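Local coordinates for endonuclease PI-MtuI (Mycobacterium tuberculosis, PDB 2IMZ), which probably excises itself from the RecA precursor and joins the flanking segments, acting as the protein-splicing domain of an intein, at residues 77-82 with 90-95; 33-36 with 40-43; 7-10 with 15-18. The protein carries 1 engineered substitution. One frame throughout, in Å; residues are numbered along the deposited sequence.

Contact 1 (77-82 with 90-95); sequences TEYGWR and GDRVAQ
Arg-92, Glu-78 and Thr-77 account for most of the surface buried where segment 77-82 meets segment 90-95. The Glu-78 carboxylate pairs with the Arg-92 guanidinium, their planes 65° apart. Arg-92 NE gives Glu-78 OE2 a weak hydrogen bond of 3.3 Å; OE1 is modelled too close to the guanidinium for its place to be trusted. Glu-78 reaches the arginine because its chain runs extended beyond CG, while Arg-92 bends at chi3 (-70°) to come back to meet it. Thr-77 lies deeper, with CB and CG2 each 3.7 Å from the carbonyl O of Arg-92.

Residues 77-80 form the type I turn of a tight two-residue beta hairpin joining strands 74-77 and 80-83 of the intein splicing domain. Thr-77 OG1 braces it twice, accepting from the Tyr-79 N at 3.1 Å in an ST turn and donating to the Gly-80 O at 2.7 Å. Farther along, Arg-82 NH1 and Asp-91 OD2 form a long salt bridge of 3.7 Å. A water supplements it, accepting from Arg-82 NH2 and donating to Asp-91 OD2, which also takes the backbone N-H of Arg-88.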
# COMPACT_ATOMS: atom_id res chain seq x y z
N THR A 77 10.35 -5.51 -7.81
CA THR A 77 11.47 -6.25 -8.39
C THR A 77 10.91 -7.12 -9.51
O THR A 77 9.69 -7.23 -9.67
CB THR A 77 12.15 -7.17 -7.35
OG1 THR A 77 11.29 -8.28 -7.05
CG2 THR A 77 12.44 -6.41 -6.06
N GLU A 78 11.79 -7.74 -10.28
CA GLU A 78 11.35 -8.59 -11.38
C GLU A 78 10.63 -9.83 -10.86
O GLU A 78 10.04 -10.59 -11.63
CB GLU A 78 12.55 -8.99 -12.24
CG GLU A 78 13.71 -9.56 -11.44
CD GLU A 78 15.05 -9.32 -12.11
OE1 GLU A 78 16.08 -9.60 -11.47
OE2 GLU A 78 15.07 -8.85 -13.27
N TYR A 79 10.67 -10.02 -9.55
CA TYR A 79 10.02 -11.17 -8.92
C TYR A 79 8.79 -10.75 -8.12
O TYR A 79 8.23 -11.54 -7.36
CB TYR A 79 11.02 -11.90 -8.02
CG TYR A 79 12.27 -12.31 -8.77
CD1 TYR A 79 12.19 -13.17 -9.87
CD2 TYR A 79 13.52 -11.82 -8.41
CE1 TYR A 79 13.32 -13.53 -10.59
CE2 TYR A 79 14.67 -12.18 -9.12
CZ TYR A 79 14.56 -13.03 -10.21
OH TYR A 79 15.68 -13.38 -10.93
N GLY A 80 8.39 -9.49 -8.29
CA GLY A 80 7.24 -8.98 -7.58
C GLY A 80 7.65 -8.08 -6.43
O GLY A 80 8.78 -7.60 -6.38
N TRP A 81 6.73 -7.87 -5.49
CA TRP A 81 7.00 -7.02 -4.34
C TRP A 81 7.86 -7.71 -3.29
O TRP A 81 7.64 -8.87 -2.94
CB TRP A 81 5.68 -6.56 -3.70
CG TRP A 81 4.85 -5.76 -4.64
CD1 TRP A 81 3.76 -6.18 -5.34
CD2 TRP A 81 5.08 -4.40 -5.03
NE1 TRP A 81 3.29 -5.18 -6.15
CE2 TRP A 81 4.08 -4.07 -5.98
CE3 TRP A 81 6.02 -3.43 -4.68
CZ2 TRP A 81 4.01 -2.81 -6.59
CZ3 TRP A 81 5.96 -2.18 -5.28
CH2 TRP A 81 4.95 -1.88 -6.22
N ARG A 82 8.86 -6.98 -2.79
CA ARG A 82 9.75 -7.49 -1.77
C ARG A 82 9.99 -6.41 -0.73
O ARG A 82 10.08 -5.22 -1.07
CB ARG A 82 11.09 -7.90 -2.39
CG ARG A 82 10.99 -9.02 -3.42
CD ARG A 82 12.36 -9.41 -3.92
NE ARG A 82 13.20 -9.91 -2.84
CZ ARG A 82 14.50 -10.17 -2.95
NH1 ARG A 82 15.11 -9.98 -4.11
NH2 ARG A 82 15.18 -10.61 -1.91
N GLY A 90 23.43 -6.27 -5.10
CA GLY A 90 23.34 -7.08 -6.30
C GLY A 90 21.92 -7.37 -6.77
O GLY A 90 21.71 -7.68 -7.94
N ASP A 91 20.95 -7.28 -5.86
CA ASP A 91 19.57 -7.52 -6.24
C ASP A 91 19.12 -6.40 -7.16
O ASP A 91 19.57 -5.26 -7.01
CB ASP A 91 18.66 -7.55 -5.01
CG ASP A 91 18.83 -8.81 -4.19
OD1 ASP A 91 19.30 -9.83 -4.74
OD2 ASP A 91 18.48 -8.78 -2.99
N ARG A 92 18.25 -6.71 -8.11
CA ARG A 92 17.76 -5.71 -9.04
C ARG A 92 16.40 -5.16 -8.60
O ARG A 92 15.57 -5.89 -8.05
CB ARG A 92 17.67 -6.28 -10.46
CG ARG A 92 19.03 -6.66 -11.05
CD ARG A 92 18.93 -7.11 -12.50
NE ARG A 92 18.26 -8.40 -12.65
CZ ARG A 92 18.77 -9.57 -12.25
NH1 ARG A 92 19.95 -9.62 -11.66
NH2 ARG A 92 18.09 -10.69 -12.45
N VAL A 93 16.20 -3.87 -8.83
CA VAL A 93 14.94 -3.22 -8.49
C VAL A 93 14.47 -2.46 -9.72
O VAL A 93 15.27 -2.10 -10.58
CB VAL A 93 15.09 -2.24 -7.30
CG1 VAL A 93 15.50 -3.01 -6.04
CG2 VAL A 93 16.11 -1.15 -7.61
N ALA A 94 13.17 -2.23 -9.80
CA ALA A 94 12.60 -1.50 -10.94
C ALA A 94 12.99 -0.03 -10.91
O ALA A 94 12.75 0.66 -9.92
CB ALA A 94 11.07 -1.63 -10.92
N GLN A 95 13.60 0.43 -12.00
CA GLN A 95 14.05 1.82 -12.13
C GLN A 95 13.67 2.33 -13.52
O GLN A 95 14.37 2.05 -14.50
CB GLN A 95 15.56 1.93 -11.94
CG GLN A 95 16.12 3.33 -12.19
CD GLN A 95 17.63 3.38 -12.16
OE1 GLN A 95 18.24 3.64 -11.12
NE2 GLN A 95 18.26 3.14 -13.31
O HOH W 1 17.51 -9.58 -8.28
O HOH W 2 15.44 -8.62 -6.88
O HOH W 3 17.97 -10.60 -1.23

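Contact 2 (33-36 with 40-43); sequences AAAK and LHAR
Leu-40 lies against Ala-34 across a non-hydrogen-bonded pair of an antiparallel hairpin, and its side chain can be traced outward from the strand. CB passes 3.9 Å from the carbonyl O of Ala-33. At CG the chain divides: with chi2 at 167°, CD1 continues away from CA, whereas CD2 folds back over the neighbouring strand. CD2 therefore does the touching, 3.6 Å from both CA and CB of Ala-34, so that a single methyl group rests on the small alanine. CD1 leads away from segment 33-36.

One residue along, Ala-33 and His-41 make the hydrogen-bonded pair. Ala-33 N donates to His-41 O at 2.9 Å, and His-41 N returns the bond to Ala-33 O at 2.8 Å. Leu-40 CA also brings a C-H to Ala-33 O. On the face bearing Ala-33 and His-41, the imidazole approaches Ala-35 CB obliquely, and Arg-43 sets CB and CG each 4.1 Å from Ala-33 CB before its charged end turns off to a salt bridge with Glu-155.

The hairpin joins strand 30-34 to the long strand 40-52, which pairs in turn with strand 134-153. Val-153 of that strand touches both Ala-33 and Arg-43, while Pro-96 and Glu-130, from loops, meet Leu-40.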
# COMPACT_ATOMS: atom_id res chain seq x y z
N ALA A 33 3.90 6.23 -12.01
CA ALA A 33 3.29 5.04 -11.42
C ALA A 33 3.33 3.88 -12.39
O ALA A 33 3.14 4.05 -13.59
CB ALA A 33 1.84 5.35 -11.02
N ALA A 34 3.58 2.68 -11.85
CA ALA A 34 3.64 1.48 -12.67
C ALA A 34 2.31 0.73 -12.63
O ALA A 34 1.73 0.54 -11.57
CB ALA A 34 4.76 0.57 -12.17
N ALA A 35 1.85 0.31 -13.81
CA ALA A 35 0.61 -0.45 -13.93
C ALA A 35 0.93 -1.94 -13.83
O ALA A 35 2.10 -2.33 -13.80
CB ALA A 35 -0.06 -0.14 -15.27
N LYS A 36 -0.11 -2.77 -13.78
CA LYS A 36 0.08 -4.21 -13.65
C LYS A 36 1.01 -4.83 -14.69
O LYS A 36 1.79 -5.73 -14.38
CB LYS A 36 -1.27 -4.93 -13.70
CG LYS A 36 -1.15 -6.44 -13.66
CD LYS A 36 -2.51 -7.12 -13.77
CE LYS A 36 -3.21 -6.77 -15.07
NZ LYS A 36 -4.49 -7.52 -15.22
N LEU A 40 4.28 2.51 -17.55
CA LEU A 40 4.29 3.64 -16.62
C LEU A 40 3.33 4.74 -17.02
O LEU A 40 3.15 5.04 -18.21
CB LEU A 40 5.72 4.18 -16.52
CG LEU A 40 6.67 3.07 -16.09
CD1 LEU A 40 8.10 3.50 -16.28
CD2 LEU A 40 6.39 2.70 -14.64
N HIS A 41 2.71 5.36 -16.02
CA HIS A 41 1.73 6.41 -16.25
C HIS A 41 1.82 7.52 -15.21
O HIS A 41 2.24 7.29 -14.08
CB HIS A 41 0.31 5.84 -16.19
CG HIS A 41 0.10 4.65 -17.07
ND1 HIS A 41 0.63 3.41 -16.79
CD2 HIS A 41 -0.58 4.52 -18.23
CE1 HIS A 41 0.29 2.56 -17.75
NE2 HIS A 41 -0.44 3.21 -18.63
N ALA A 42 1.42 8.72 -15.60
CA ALA A 42 1.43 9.84 -14.67
C ALA A 42 0.13 9.74 -13.87
O ALA A 42 -0.96 9.70 -14.43
CB ALA A 42 1.48 11.16 -15.42
N ARG A 43 0.25 9.69 -12.55
CA ARG A 43 -0.92 9.60 -11.69
C ARG A 43 -0.77 10.59 -10.54
O ARG A 43 0.33 10.79 -10.02
CB ARG A 43 -1.10 8.17 -11.17
CG ARG A 43 -1.61 7.18 -12.22
CD ARG A 43 -3.06 7.50 -12.62
NE ARG A 43 -3.62 6.54 -13.56
CZ ARG A 43 -3.42 6.55 -14.88
NH1 ARG A 43 -2.65 7.48 -15.43
NH2 ARG A 43 -3.99 5.64 -15.65

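Contact 3 (7-10 with 15-18); sequences RIFD and TTHR
Arg-7 and Thr-16 meet diagonally across a short antiparallel hairpin, CB of the arginine 3.6 Å from CG2 of the threonine. Thr-16 holds OG1 beside its own N, which sets CG2 anti to that N and towards the arginine. Arg-7 lends only the base of its side chain; a bend at chi3 (-65°) accompanies the departure of its guanidinium towards a salt bridge with Glu-162. Phe-9 shares this face and brings CD1 3.9 Å from Thr-15 O.

Ile-8 and His-17 occupy the other face. The imidazole has Ile-8 O at its edge, near the ring plane, and CG2 of Thr-15 over one face near the rim, 3.4 Å above the plane. Ile-8 packs into the fold against Val-31, Leu-159 and Ala-161, and both Ile-8 and His-17 touch Ile-29.

Between the strands, Ile-8 N donates to His-17 O at 2.7 Å and His-17 N to Ile-8 O at 2.8 Å. Asp-10 N adds a bond to Thr-15 O at 2.9 Å, which holds the backbone of the hairpin beside its turn. Meanwhile the buried Asp-10 carboxylate accepts within that turn, through OD1, from the N of Val-12, an Asx turn, and of Thr-13, and beyond it, through OD2, from His-30 N. Gripped by three backbone N-H groups, it would be expected to favour its ionised form.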
# COMPACT_ATOMS: atom_id res chain seq x y z
N ARG A 7 13.34 11.70 -2.58
CA ARG A 7 13.01 12.50 -3.76
C ARG A 7 12.01 11.83 -4.68
O ARG A 7 12.23 10.71 -5.16
CB ARG A 7 14.31 12.85 -4.51
CG ARG A 7 15.19 13.81 -3.71
CD ARG A 7 16.64 13.81 -4.15
NE ARG A 7 17.29 12.53 -3.90
CZ ARG A 7 18.61 12.35 -3.87
NH1 ARG A 7 19.42 13.38 -4.06
NH2 ARG A 7 19.11 11.14 -3.66
N ILE A 8 10.90 12.52 -4.92
CA ILE A 8 9.82 12.03 -5.77
C ILE A 8 9.73 12.84 -7.05
O ILE A 8 9.54 14.06 -7.01
CB ILE A 8 8.46 12.14 -5.05
CG1 ILE A 8 8.52 11.47 -3.68
CG2 ILE A 8 7.37 11.49 -5.91
CD1 ILE A 8 8.86 10.00 -3.72
N PHE A 9 9.87 12.16 -8.19
CA PHE A 9 9.83 12.80 -9.50
C PHE A 9 8.41 12.96 -10.03
O PHE A 9 7.64 12.01 -10.07
CB PHE A 9 10.66 11.96 -10.48
CG PHE A 9 10.58 12.41 -11.91
CD1 PHE A 9 10.89 13.72 -12.27
CD2 PHE A 9 10.27 11.50 -12.92
CE1 PHE A 9 10.89 14.12 -13.61
CE2 PHE A 9 10.27 11.89 -14.26
CZ PHE A 9 10.58 13.20 -14.60
N ASP A 10 8.06 14.19 -10.44
CA ASP A 10 6.75 14.48 -11.02
C ASP A 10 7.02 14.53 -12.52
O ASP A 10 7.60 15.49 -13.02
CB ASP A 10 6.22 15.83 -10.53
CG ASP A 10 4.86 16.17 -11.13
OD1 ASP A 10 4.62 15.81 -12.30
OD2 ASP A 10 4.04 16.81 -10.44
N THR A 15 9.60 18.32 -12.18
CA THR A 15 10.12 18.71 -10.87
C THR A 15 10.32 17.53 -9.92
O THR A 15 9.55 16.57 -9.94
CB THR A 15 9.15 19.71 -10.18
OG1 THR A 15 9.04 20.90 -10.97
CG2 THR A 15 9.64 20.07 -8.78
N THR A 16 11.36 17.63 -9.09
CA THR A 16 11.67 16.61 -8.10
C THR A 16 11.33 17.19 -6.74
O THR A 16 11.80 18.28 -6.39
CB THR A 16 13.16 16.23 -8.15
OG1 THR A 16 13.46 15.68 -9.44
CG2 THR A 16 13.50 15.20 -7.08
N HIS A 17 10.54 16.46 -5.96
CA HIS A 17 10.11 16.92 -4.64
C HIS A 17 10.60 16.07 -3.48
O HIS A 17 10.80 14.87 -3.63
CB HIS A 17 8.58 16.93 -4.53
CG HIS A 17 7.89 17.79 -5.54
ND1 HIS A 17 7.66 17.38 -6.83
CD2 HIS A 17 7.34 19.02 -5.43
CE1 HIS A 17 6.99 18.32 -7.48
NE2 HIS A 17 6.78 19.32 -6.64
N ARG A 18 10.78 16.71 -2.32
CA ARG A 18 11.16 15.98 -1.12
C ARG A 18 9.81 15.55 -0.55
O ARG A 18 8.90 16.37 -0.42
CB ARG A 18 11.90 16.87 -0.14
CG ARG A 18 13.27 17.34 -0.64
CD ARG A 18 14.02 18.06 0.46
NE ARG A 18 13.21 19.11 1.07
CZ ARG A 18 13.54 19.79 2.16
NH1 ARG A 18 14.69 19.54 2.78
NH2 ARG A 18 12.72 20.72 2.64

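The three contacts follow one another along the chain, 7-10 with 15-18 first and 77-82 with 90-95 last, and none touches another. Between centres, contact 2 lies about 16 Å from each of the others, and contacts 1 and 3 lie about 21 Å apart, on opposite sides of the chain's centre. Contacts 1 and 2 both reach the sheet containing strand 134-153; contact 3 is a separate small hairpin. Each stands off from a bound zinc ion, with the side chains of Ala-33, Arg-82 and Ile-8 about 10, 12 and 13 Å away. Trp-81 of segment 77-82, which does not meet segment 90-95, stacks edge-to-face with His-167, next to the aminosuccinimide Asn-168, a zinc ligand.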